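Side-chain contact in hypothetical protein, conserved (Leishmania major, PDB 2B4W), which is of unknown function but belongs to the DUF1861 family, whose place in a clan of beta-fructosidase-like proteins hints at a carbohydrate-related role: residues K5-F8 with E9-R13. Numbering follows the deposited sequence.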
# COMPACT_ATOMS: atom_id res chain seq x y z
N LYS A 5 -17.20 -7.30 -9.22
CA LYS A 5 -16.36 -6.52 -10.11
C LYS A 5 -17.17 -5.97 -11.27
O LYS A 5 -17.08 -4.79 -11.63
CB LYS A 5 -15.20 -7.39 -10.62
CG LYS A 5 -14.13 -6.55 -11.27
CD LYS A 5 -12.86 -7.29 -11.61
CE LYS A 5 -11.90 -6.36 -12.35
NZ LYS A 5 -12.42 -5.97 -13.70
N ALA A 6 -17.97 -6.86 -11.88
CA ALA A 6 -18.76 -6.39 -13.03
C ALA A 6 -19.74 -5.31 -12.61
O ALA A 6 -20.04 -4.32 -13.30
CB ALA A 6 -19.47 -7.57 -13.68
N ALA A 7 -20.27 -5.50 -11.40
CA ALA A 7 -21.14 -4.43 -10.89
C ALA A 7 -20.32 -3.15 -10.73
O ALA A 7 -20.75 -2.09 -11.19
CB ALA A 7 -21.79 -4.85 -9.59
N PHE A 8 -19.14 -3.26 -10.11
CA PHE A 8 -18.31 -2.08 -9.91
C PHE A 8 -18.05 -1.36 -11.23
O PHE A 8 -18.32 -0.17 -11.36
CB PHE A 8 -16.96 -2.38 -9.26
CG PHE A 8 -16.06 -1.15 -9.10
CD1 PHE A 8 -16.23 -0.28 -8.03
CD2 PHE A 8 -15.04 -0.86 -9.99
CE1 PHE A 8 -15.42 0.82 -7.88
CE2 PHE A 8 -14.21 0.24 -9.85
CZ PHE A 8 -14.40 1.08 -8.78
N GLU A 9 -17.51 -2.10 -12.20
CA GLU A 9 -17.24 -1.53 -13.51
C GLU A 9 -18.45 -0.78 -14.09
O GLU A 9 -18.26 0.21 -14.79
CB GLU A 9 -16.87 -2.62 -14.51
CG GLU A 9 -15.64 -3.41 -14.12
CD GLU A 9 -14.35 -2.64 -14.27
OE1 GLU A 9 -14.27 -1.60 -14.96
OE2 GLU A 9 -13.38 -3.11 -13.65
N ALA A 10 -19.63 -1.27 -13.78
CA ALA A 10 -20.88 -0.70 -14.26
C ALA A 10 -21.25 0.55 -13.47
O ALA A 10 -21.78 1.53 -14.00
CB ALA A 10 -21.98 -1.74 -14.15
N ASN A 11 -20.96 0.48 -12.17
CA ASN A 11 -21.35 1.54 -11.26
C ASN A 11 -20.21 2.44 -10.82
O ASN A 11 -20.35 3.21 -9.86
CB ASN A 11 -22.00 0.87 -10.04
CG ASN A 11 -23.35 0.29 -10.40
OD1 ASN A 11 -24.20 1.01 -10.94
ND2 ASN A 11 -23.55 -1.00 -10.12
N LYS A 12 -19.04 2.41 -11.45
CA LYS A 12 -17.92 3.13 -10.81
C LYS A 12 -18.09 4.63 -10.81
O LYS A 12 -18.72 5.28 -11.64
CB LYS A 12 -16.61 2.68 -11.46
CG LYS A 12 -16.49 2.96 -12.93
CD LYS A 12 -15.22 2.34 -13.51
CE LYS A 12 -15.28 2.38 -15.04
NZ LYS A 12 -13.91 2.37 -15.64
N ARG A 13 -17.51 5.25 -9.77
CA ARG A 13 -17.71 6.68 -9.52
C ARG A 13 -16.37 7.36 -9.25
O ARG A 13 -15.85 7.40 -8.14
CB ARG A 13 -18.71 6.86 -8.38
CG ARG A 13 -19.35 8.22 -8.26
CD ARG A 13 -20.14 8.46 -7.00
NE ARG A 13 -21.22 7.55 -6.75
CZ ARG A 13 -21.49 6.76 -5.73
NH1 ARG A 13 -20.70 6.68 -4.67
NH2 ARG A 13 -22.58 6.00 -5.77
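Glu9 and Lys5 illustrate how an i/i+4 ion pair can serve both a helix and the surface it lies on. Starting from CB, which rests 3.6 Å from Lys5 O, the Glu9 side chain passes through CG, closer still to that carbonyl oxygen at 3.2 Å. A turn about the CB–CG bond (chi2 -72°) then brings the carboxylate toward the lysine, and Glu9 OE2 receives Lys5 NZ at 3.0 Å in a salt bridge, the ammonium standing above the carboxylate plane. Alongside it, the backbone bond from Glu9 N to Lys5 O (2.8 Å) is nearly straight, 173° at the hydrogen. Both charged ends have further partners: Thr246 bonds OE2, Ser248 bonds OE1, and Asp262 forms a second salt bridge with Lys5 NZ.

Three residues further on, the same i/i+4 spacing yields an apolar contact, with Lys12 already in the loop that follows. Lys12 CB sits over one face of the Phe8 ring, 4.0 Å from its centroid, a CH-pi contact offset toward the rim.

The N-terminal helix 3-11 lies on the outside of a predominantly beta protein, Lys5 and Phe8 both touching Ile243 of strand 238-245, while Lys5 also reaches strand 223-231.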